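Local coordinates for protein O-phospho-L-seryl-tRNA:Cys-tRNA synthase (Methanocaldococcus jannaschii DSM 2661, PDB 5X6B) that probably converts phosphoserine carried on tRNA(Cys) into cysteine, giving Cys-tRNA(Cys), with the help of a pyridoxal phosphate cofactor held on a lysine, at residues B[246-251]-B[270-275]; B[124-129]-B[227-232]; B[328-333]-B[408-413]. All coordinates share one frame; numbering follows the deposited sequence.

Interaction 1. Residues B[246-251]-B[270-275]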
loop_
_atom_site.group_PDB
_atom_site.type_symbol
_atom_site.label_atom_id
_atom_site.label_comp_id
_atom_site.label_asym_id
_atom_site.label_seq_id
_atom_site.Cartn_x
_atom_site.Cartn_y
_atom_site.Cartn_z
ATOM N N ALA B 246 -23.153 3.854 -17.701
ATOM C CA ALA B 246 -21.969 4.678 -17.517
ATOM C C ALA B 246 -20.893 4.299 -18.529
ATOM O O ALA B 246 -20.688 3.119 -18.830
ATOM C CB ALA B 246 -21.441 4.542 -16.096
ATOM N N ASP B 247 -20.217 5.309 -19.062
ATOM C CA ASP B 247 -19.116 5.085 -19.990
ATOM C C ASP B 247 -17.827 4.948 -19.199
ATOM O O ASP B 247 -16.972 4.113 -19.503
ATOM C CB ASP B 247 -19.017 6.233 -20.992
ATOM C CG ASP B 247 -20.277 6.390 -21.816
ATOM O OD1 ASP B 247 -20.753 5.379 -22.382
ATOM O OD2 ASP B 247 -20.812 7.516 -21.859
ATOM N N PHE B 248 -17.707 5.778 -18.170
ATOM C CA PHE B 248 -16.562 5.743 -17.281
ATOM C C PHE B 248 -16.998 5.678 -15.824
ATOM O O PHE B 248 -18.038 6.219 -15.444
ATOM C CB PHE B 248 -15.677 6.969 -17.494
ATOM C CG PHE B 248 -15.361 7.245 -18.929
ATOM C CD1 PHE B 248 -14.391 6.513 -19.588
ATOM C CD2 PHE B 248 -16.023 8.249 -19.616
ATOM C CE1 PHE B 248 -14.094 6.769 -20.911
ATOM C CE2 PHE B 248 -15.730 8.509 -20.937
ATOM C CZ PHE B 248 -14.764 7.767 -21.586
ATOM N N ILE B 249 -16.189 5.006 -15.014
ATOM C CA ILE B 249 -16.372 5.000 -13.572
ATOM C C ILE B 249 -15.031 5.200 -12.885
ATOM O O ILE B 249 -14.066 4.482 -13.161
ATOM C CB ILE B 249 -17.003 3.689 -13.076
ATOM C CG1 ILE B 249 -18.439 3.560 -13.576
ATOM C CG2 ILE B 249 -16.973 3.627 -11.555
ATOM C CD1 ILE B 249 -19.081 2.253 -13.218
ATOM N N VAL B 250 -14.961 6.187 -12.001
ATOM C CA VAL B 250 -13.786 6.340 -11.162
ATOM C C VAL B 250 -14.099 5.881 -9.741
ATOM O O VAL B 250 -15.167 6.168 -9.196
ATOM C CB VAL B 250 -13.268 7.789 -11.149
ATOM C CG1 VAL B 250 -12.739 8.165 -12.529
ATOM C CG2 VAL B 250 -14.358 8.749 -10.698
ATOM N N ALA B 251 -13.169 5.136 -9.157
ATOM C CA ALA B 251 -13.322 4.671 -7.788
ATOM C C ALA B 251 -12.152 5.153 -6.946
ATOM O O ALA B 251 -11.054 5.359 -7.464
ATOM C CB ALA B 251 -13.425 3.155 -7.744
ATOM N N GLU B 270 -15.192 -0.655 -23.716
ATOM C CA GLU B 270 -14.297 -0.946 -24.835
ATOM C C GLU B 270 -14.302 0.174 -25.876
ATOM O O GLU B 270 -13.296 0.417 -26.546
ATOM C CB GLU B 270 -14.687 -2.274 -25.493
ATOM C CG GLU B 270 -13.854 -2.655 -26.718
ATOM C CD GLU B 270 -12.409 -2.997 -26.381
ATOM O OE1 GLU B 270 -12.086 -3.133 -25.181
ATOM O OE2 GLU B 270 -11.595 -3.137 -27.319
ATOM N N GLU B 271 -15.436 0.858 -25.993
ATOM C CA GLU B 271 -15.603 1.947 -26.949
ATOM C C GLU B 271 -14.552 3.039 -26.761
ATOM O O GLU B 271 -14.056 3.603 -27.734
ATOM C CB GLU B 271 -17.010 2.541 -26.825
ATOM C CG GLU B 271 -17.308 3.677 -27.788
ATOM C CD GLU B 271 -18.705 4.243 -27.608
ATOM O OE1 GLU B 271 -19.456 3.715 -26.762
ATOM O OE2 GLU B 271 -19.054 5.217 -28.308
ATOM N N PHE B 272 -14.204 3.324 -25.511
ATOM C CA PHE B 272 -13.244 4.382 -25.216
ATOM C C PHE B 272 -11.869 3.842 -24.827
ATOM O O PHE B 272 -11.024 4.588 -24.334
ATOM C CB PHE B 272 -13.766 5.276 -24.092
ATOM C CG PHE B 272 -15.027 6.009 -24.433
ATOM C CD1 PHE B 272 -14.977 7.277 -24.987
ATOM C CD2 PHE B 272 -16.264 5.438 -24.187
ATOM C CE1 PHE B 272 -16.143 7.962 -25.293
ATOM C CE2 PHE B 272 -17.429 6.112 -24.490
ATOM C CZ PHE B 272 -17.371 7.377 -25.046
ATOM N N SER B 273 -11.648 2.551 -25.048
ATOM C CA SER B 273 -10.389 1.914 -24.669
ATOM C C SER B 273 -9.191 2.523 -25.401
ATOM O O SER B 273 -8.156 2.797 -24.792
ATOM C CB SER B 273 -10.458 0.409 -24.940
ATOM O OG SER B 273 -9.242 -0.229 -24.597
ATOM N N ASP B 274 -9.350 2.748 -26.703
ATOM C CA ASP B 274 -8.261 3.216 -27.560
ATOM C C ASP B 274 -7.678 4.562 -27.136
ATOM O O ASP B 274 -6.497 4.829 -27.357
ATOM C CB ASP B 274 -8.737 3.312 -29.011
ATOM C CG ASP B 274 -9.012 1.953 -29.628
ATOM O OD1 ASP B 274 -8.534 0.937 -29.078
ATOM O OD2 ASP B 274 -9.700 1.906 -30.671
ATOM N N LYS B 275 -8.501 5.411 -26.537
ATOM C CA LYS B 275 -8.038 6.732 -26.131
ATOM C C LYS B 275 -7.478 6.721 -24.714
ATOM O O LYS B 275 -6.501 7.409 -24.419
ATOM C CB LYS B 275 -9.174 7.749 -26.249
ATOM C CG LYS B 275 -10.159 7.421 -27.355
ATOM C CD LYS B 275 -10.695 8.683 -28.013
ATOM C CE LYS B 275 -11.560 8.344 -29.219
ATOM N NZ LYS B 275 -12.774 9.201 -29.289
#
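F248 points the rim of its ring into the ring of F272, and this T-shaped (edge-to-face) pair is the tight part of the contact. The centroids lie 4.7 Å apart and the planes meet at 59°, well short of a perpendicular T. CZ of F248 rides over one face of F272, offset toward the rim, and comes within 3.4 Å of F272 CG. The neighbouring CE1 of F248 reaches past the ring to F272 CB at 3.5 Å, so the contact runs from the ring onto the methylene that carries it. A chi1 of -63° swings the F272 ring to F248, and chi2 of -92° turns its face to the incoming edge. In the fold, strands 248-252 and 264-268 are antiparallel neighbours in the mixed seven-stranded sheet of the large domain; F248 begins the first, and F272, the N-cap residue of helix 273-276, follows the second. L227, F268 and I133 pack against F248, which is thus buried, whereas F272 stays partly exposed. The looser side is formed by D247, whose CB lies 3.8 Å from CE2 of F272 without any polar link across the contact. Its carboxylate is turned back to the sheet, where OD2 accepts from the backbone N of F226. D247 OD1 lies 4.9 Å from OE1 of the exposed E271, like charges whose closeness would probably be mildly unfavourable.

Interaction 2. Residues B[124-129]-B[227-232]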
loop_
_atom_site.group_PDB
_atom_site.type_symbol
_atom_site.label_atom_id
_atom_site.label_comp_id
_atom_site.label_asym_id
_atom_site.label_seq_id
_atom_site.Cartn_x
_atom_site.Cartn_y
_atom_site.Cartn_z
ATOM N N GLU B 124 -7.146 11.539 -10.369
ATOM C CA GLU B 124 -6.396 11.221 -11.577
ATOM C C GLU B 124 -7.268 10.544 -12.624
ATOM O O GLU B 124 -7.083 10.758 -13.819
ATOM C CB GLU B 124 -5.194 10.332 -11.239
ATOM C CG GLU B 124 -4.136 11.008 -10.368
ATOM C CD GLU B 124 -3.286 12.025 -11.130
ATOM O OE1 GLU B 124 -3.506 12.215 -12.349
ATOM O OE2 GLU B 124 -2.390 12.634 -10.503
ATOM N N GLY B 125 -8.217 9.733 -12.171
ATOM C CA GLY B 125 -9.131 9.055 -13.073
ATOM C C GLY B 125 -9.985 10.040 -13.850
ATOM O O GLY B 125 -10.243 9.851 -15.039
ATOM N N LYS B 126 -10.423 11.097 -13.173
ATOM C CA LYS B 126 -11.210 12.138 -13.812
ATOM C C LYS B 126 -10.359 12.893 -14.814
ATOM O O LYS B 126 -10.752 13.082 -15.966
ATOM C CB LYS B 126 -11.770 13.123 -12.785
ATOM C CG LYS B 126 -12.749 12.548 -11.786
ATOM C CD LYS B 126 -13.060 13.607 -10.748
ATOM C CE LYS B 126 -13.925 13.079 -9.637
ATOM N NZ LYS B 126 -14.105 14.125 -8.593
ATOM N N PHE B 127 -9.192 13.335 -14.353
ATOM C CA PHE B 127 -8.280 14.092 -15.191
ATOM C C PHE B 127 -7.909 13.318 -16.446
ATOM O O PHE B 127 -7.811 13.894 -17.527
ATOM C CB PHE B 127 -7.015 14.469 -14.427
ATOM C CG PHE B 127 -5.996 15.167 -15.277
ATOM C CD1 PHE B 127 -6.252 16.433 -15.786
ATOM C CD2 PHE B 127 -4.791 14.557 -15.580
ATOM C CE1 PHE B 127 -5.323 17.080 -16.578
ATOM C CE2 PHE B 127 -3.857 15.197 -16.367
ATOM C CZ PHE B 127 -4.123 16.462 -16.869
ATOM N N ILE B 128 -7.721 12.011 -16.297
ATOM C CA ILE B 128 -7.357 11.159 -17.422
ATOM C C ILE B 128 -8.413 11.179 -18.520
ATOM O O ILE B 128 -8.085 11.393 -19.687
ATOM C CB ILE B 128 -7.119 9.705 -16.974
ATOM C CG1 ILE B 128 -5.748 9.584 -16.310
ATOM C CG2 ILE B 128 -7.184 8.759 -18.160
ATOM C CD1 ILE B 128 -5.524 8.271 -15.627
ATOM N N VAL B 129 -9.675 10.971 -18.156
ATOM C CA VAL B 129 -10.730 10.954 -19.166
ATOM C C VAL B 129 -10.992 12.365 -19.702
ATOM O O VAL B 129 -11.321 12.534 -20.871
ATOM C CB VAL B 129 -12.050 10.341 -18.627
ATOM C CG1 VAL B 129 -11.832 8.898 -18.213
ATOM C CG2 VAL B 129 -12.610 11.153 -17.474
ATOM N N LEU B 227 -19.307 10.091 -17.327
ATOM C CA LEU B 227 -18.444 9.640 -16.239
ATOM C C LEU B 227 -19.178 9.707 -14.904
ATOM O O LEU B 227 -19.609 10.779 -14.472
ATOM C CB LEU B 227 -17.167 10.480 -16.172
ATOM C CG LEU B 227 -16.393 10.412 -14.852
ATOM C CD1 LEU B 227 -15.814 9.029 -14.625
ATOM C CD2 LEU B 227 -15.299 11.464 -14.810
ATOM N N LEU B 228 -19.318 8.556 -14.256
ATOM C CA LEU B 228 -19.933 8.487 -12.934
ATOM C C LEU B 228 -18.858 8.478 -11.850
ATOM O O LEU B 228 -18.063 7.539 -11.763
ATOM C CB LEU B 228 -20.822 7.246 -12.823
ATOM C CG LEU B 228 -21.575 7.013 -11.512
ATOM C CD1 LEU B 228 -22.518 8.162 -11.192
ATOM C CD2 LEU B 228 -22.326 5.696 -11.566
ATOM N N ASN B 229 -18.816 9.535 -11.045
ATOM C CA ASN B 229 -17.846 9.612 -9.955
ATOM C C ASN B 229 -18.258 8.721 -8.797
ATOM O O ASN B 229 -19.008 9.135 -7.915
ATOM C CB ASN B 229 -17.683 11.046 -9.459
ATOM C CG ASN B 229 -16.629 11.167 -8.375
ATOM O OD1 ASN B 229 -15.860 10.237 -8.139
ATOM N ND2 ASN B 229 -16.594 12.312 -7.703
ATOM N N CYS B 230 -17.749 7.497 -8.799
ATOM C CA CYS B 230 -18.110 6.530 -7.783
ATOM C C CYS B 230 -17.164 6.532 -6.590
ATOM O O CYS B 230 -17.080 5.549 -5.850
ATOM C CB CYS B 230 -18.173 5.142 -8.394
ATOM S SG CYS B 230 -19.597 4.925 -9.458
ATOM N N ALA B 231 -16.442 7.633 -6.414
ATOM C CA ALA B 231 -15.819 7.901 -5.132
ATOM C C ALA B 231 -16.964 7.905 -4.138
ATOM O O ALA B 231 -18.008 8.489 -4.424
ATOM C CB ALA B 231 -15.080 9.230 -5.135
ATOM N N TYR B 232 -16.782 7.225 -3.011
ATOM C CA TYR B 232 -17.798 7.110 -1.952
ATOM C C TYR B 232 -18.941 6.145 -2.233
ATOM O O TYR B 232 -19.835 6.023 -1.397
ATOM C CB TYR B 232 -18.423 8.467 -1.610
ATOM C CG TYR B 232 -17.828 9.176 -0.420
ATOM C CD1 TYR B 232 -17.430 8.473 0.712
ATOM C CD2 TYR B 232 -17.709 10.557 -0.410
ATOM C CE1 TYR B 232 -16.899 9.128 1.803
ATOM C CE2 TYR B 232 -17.185 11.221 0.678
ATOM C CZ TYR B 232 -16.782 10.503 1.782
ATOM O OH TYR B 232 -16.254 11.163 2.866
#
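N229 belongs to the pyridoxal phosphate site of this enzyme, and K126 of helix 122-132 lies against that residue's amide. N229 ND2 is hydrogen-bonded to N1 of the cofactor-lysine adduct at position 255, while N229 OD1 accepts from A231 N at 3.2 Å, the Asx turn that fixes the amide's rotation. The A231 donor stands above the carbonyl plane, 51° out of it. K126, extended beyond CG, brings CE to 3.5 Å from CG of N229. Although K126 NZ and N229 ND2 are 3.2 Å apart, both are donors and no bond joins them; the lysine tip instead bonds to S150 OG and T149 OG1. Two residues back along the strand the contact is apolar. L227, with CG anti to the backbone N (chi1 162°), lifts CD2 to 3.8 Å from CG2 of V129 and 4.1 Å from CG of K126. The axes of segments 124-129 and 227-229 run nearly antiparallel (167°), 10.4 Å apart at their closest. A helix laid over a mainly parallel sheet, with N229 where an aspartate commonly meets the pyridine nitrogen, is consistent with fold type I pyridoxal phosphate enzymes.

Interaction 3. Residues B[328-333]-B[408-413]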
loop_
_atom_site.group_PDB
_atom_site.type_symbol
_atom_site.label_atom_id
_atom_site.label_comp_id
_atom_site.label_asym_id
_atom_site.label_seq_id
_atom_site.Cartn_x
_atom_site.Cartn_y
_atom_site.Cartn_z
ATOM N N VAL B 328 -28.627 8.949 13.289
ATOM C CA VAL B 328 -29.488 10.075 12.927
ATOM C C VAL B 328 -30.718 10.155 13.828
ATOM O O VAL B 328 -30.987 11.200 14.425
ATOM C CB VAL B 328 -29.949 9.997 11.455
ATOM C CG1 VAL B 328 -31.100 10.963 11.209
ATOM C CG2 VAL B 328 -28.790 10.301 10.516
ATOM N N ASP B 329 -31.451 9.050 13.933
ATOM C CA ASP B 329 -32.668 9.010 14.739
ATOM C C ASP B 329 -32.386 9.380 16.190
ATOM O O ASP B 329 -33.223 9.973 16.869
ATOM C CB ASP B 329 -33.317 7.622 14.676
ATOM C CG ASP B 329 -33.820 7.268 13.286
ATOM O OD1 ASP B 329 -33.973 8.184 12.448
ATOM O OD2 ASP B 329 -34.068 6.069 13.034
ATOM N N GLU B 330 -31.191 9.039 16.653
ATOM C CA GLU B 330 -30.855 9.187 18.062
ATOM C C GLU B 330 -30.356 10.591 18.400
ATOM O O GLU B 330 -30.711 11.147 19.435
ATOM C CB GLU B 330 -29.810 8.143 18.456
ATOM C CG GLU B 330 -29.758 7.837 19.930
ATOM C CD GLU B 330 -30.984 7.101 20.432
ATOM O OE1 GLU B 330 -31.659 6.425 19.626
ATOM O OE2 GLU B 330 -31.273 7.206 21.642
ATOM N N LEU B 331 -29.542 11.170 17.528
ATOM C CA LEU B 331 -28.991 12.498 17.789
ATOM C C LEU B 331 -29.995 13.613 17.494
ATOM O O LEU B 331 -29.826 14.744 17.952
ATOM C CB LEU B 331 -27.714 12.711 16.978
ATOM C CG LEU B 331 -26.542 11.833 17.422
ATOM C CD1 LEU B 331 -25.302 12.115 16.587
ATOM C CD2 LEU B 331 -26.257 12.039 18.901
ATOM N N GLU B 332 -31.041 13.298 16.735
ATOM C CA GLU B 332 -32.126 14.250 16.527
ATOM C C GLU B 332 -32.857 14.527 17.837
ATOM O O GLU B 332 -33.440 15.597 18.018
ATOM C CB GLU B 332 -33.106 13.740 15.467
ATOM C CG GLU B 332 -32.583 13.866 14.045
ATOM C CD GLU B 332 -33.614 13.504 12.998
ATOM O OE1 GLU B 332 -34.561 12.756 13.325
ATOM O OE2 GLU B 332 -33.482 13.981 11.848
ATOM N N LYS B 333 -32.808 13.559 18.749
ATOM C CA LYS B 333 -33.462 13.674 20.048
ATOM C C LYS B 333 -32.853 14.776 20.908
ATOM O O LYS B 333 -33.515 15.304 21.801
ATOM C CB LYS B 333 -33.395 12.339 20.800
ATOM C CG LYS B 333 -34.104 11.188 20.103
ATOM C CD LYS B 333 -33.961 9.895 20.886
ATOM C CE LYS B 333 -34.692 8.748 20.205
ATOM N NZ LYS B 333 -34.541 7.464 20.952
ATOM N N ALA B 408 -21.767 9.361 23.987
ATOM C CA ALA B 408 -20.740 10.359 24.233
ATOM C C ALA B 408 -21.253 11.750 23.895
ATOM O O ALA B 408 -21.231 12.645 24.738
ATOM C CB ALA B 408 -19.495 10.044 23.429
ATOM N N ILE B 409 -21.729 11.912 22.662
ATOM C CA ILE B 409 -22.271 13.185 22.191
ATOM C C ILE B 409 -23.423 13.673 23.070
ATOM O O ILE B 409 -23.477 14.850 23.431
ATOM C CB ILE B 409 -22.760 13.079 20.731
ATOM C CG1 ILE B 409 -21.609 12.673 19.811
ATOM C CG2 ILE B 409 -23.361 14.397 20.269
ATOM C CD1 ILE B 409 -22.041 12.364 18.394
ATOM N N LYS B 410 -24.334 12.765 23.414
ATOM C CA LYS B 410 -25.452 13.084 24.303
ATOM C C LYS B 410 -24.980 13.637 25.641
ATOM O O LYS B 410 -25.505 14.636 26.126
ATOM C CB LYS B 410 -26.322 11.850 24.549
ATOM C CG LYS B 410 -27.186 11.443 23.371
ATOM C CD LYS B 410 -28.096 10.293 23.755
ATOM C CE LYS B 410 -29.027 9.918 22.618
ATOM N NZ LYS B 410 -29.945 8.808 23.007
ATOM N N GLU B 411 -23.992 12.981 26.236
ATOM C CA GLU B 411 -23.480 13.407 27.532
ATOM C C GLU B 411 -22.685 14.700 27.425
ATOM O O GLU B 411 -22.558 15.432 28.405
ATOM C CB GLU B 411 -22.615 12.315 28.152
ATOM C CG GLU B 411 -23.364 11.044 28.487
ATOM C CD GLU B 411 -22.427 9.901 28.793
ATOM O OE1 GLU B 411 -21.199 10.128 28.789
ATOM O OE2 GLU B 411 -22.916 8.776 29.027
ATOM N N ILE B 412 -22.141 14.977 26.241
ATOM C CA ILE B 412 -21.460 16.245 26.015
ATOM C C ILE B 412 -22.452 17.395 26.085
ATOM O O ILE B 412 -22.285 18.330 26.869
ATOM C CB ILE B 412 -20.748 16.302 24.651
ATOM C CG1 ILE B 412 -19.660 15.236 24.559
ATOM C CG2 ILE B 412 -20.136 17.676 24.438
ATOM C CD1 ILE B 412 -18.664 15.320 25.659
ATOM N N VAL B 413 -23.492 17.312 25.260
ATOM C CA VAL B 413 -24.478 18.379 25.152
ATOM C C VAL B 413 -25.341 18.453 26.406
ATOM O O VAL B 413 -26.002 19.459 26.651
ATOM C CB VAL B 413 -25.379 18.193 23.915
ATOM C CG1 VAL B 413 -24.529 18.052 22.659
ATOM C CG2 VAL B 413 -26.273 16.984 24.084
#
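E330 of helix 317-331 meets K410 of helix 399-415 in a salt bridge between E330 OE2 and K410 NZ. The modelled separation is shorter than normal, and at this resolution its exact length is doubtful. The glutamate gets there by a bend: CG is anti to the backbone N, but chi2 turns to 69° and folds the carboxylate across the end of the lysine, which arrives fully extended. The two side chains therefore cross at about a right angle, and the lysine's last methylene is also packed, with K410 CE 3.5 Å from E330 CG. One residue on, L331 takes the contact inward. Its CD1 lies 3.7 Å from CD1 of I409, and its CD2 is 4.0 Å from CG2 of the same isoleucine, so both leucine branches are used against a single partner. F336 touches both residues, and F351 of strand 349-352 packs on L331, extending this apolar patch to the small sheet. At K333 the chain returns to the polar side. Its NZ makes weak bonds of 3.3 Å to both E330 OE1 and E330 OE2 within its own segment, completing a network in which one carboxylate serves two lysines. The ammonium groups of K333 and K410, 5.2 Å apart at NZ, share the one carboxylate, which would probably balance part of their charge. An apolar L331-I409 contact, continued by F336 and F351, with an ion pair beside it, joins helix 317-331, which packs on the small antiparallel sheet, to helix 399-415, consistent with the C-terminal small domain of fold type I enzymes.

Interactions 1 and 2 share one sheet: strands 226-229 and 248-252 are neighbours in it, F248 O probably accepts a hydrogen bond from L228 N, and F248 CB packs on L227 CD1. Interaction 2 is the fully buried one, where apolar packing gives way to N229, bonded to the cofactor adduct, and K126, bonded to S150 and T149; interaction 1 lies at the start of strand 248-252, is only partly buried and is almost wholly aromatic, without a polar bond across it. Interaction 3 stands apart, its centre about 44 Å from that of interaction 1, across the chain's centre. It alone pairs helix with helix and carries a salt bridge, on the partly exposed side of two helices near a separate small sheet.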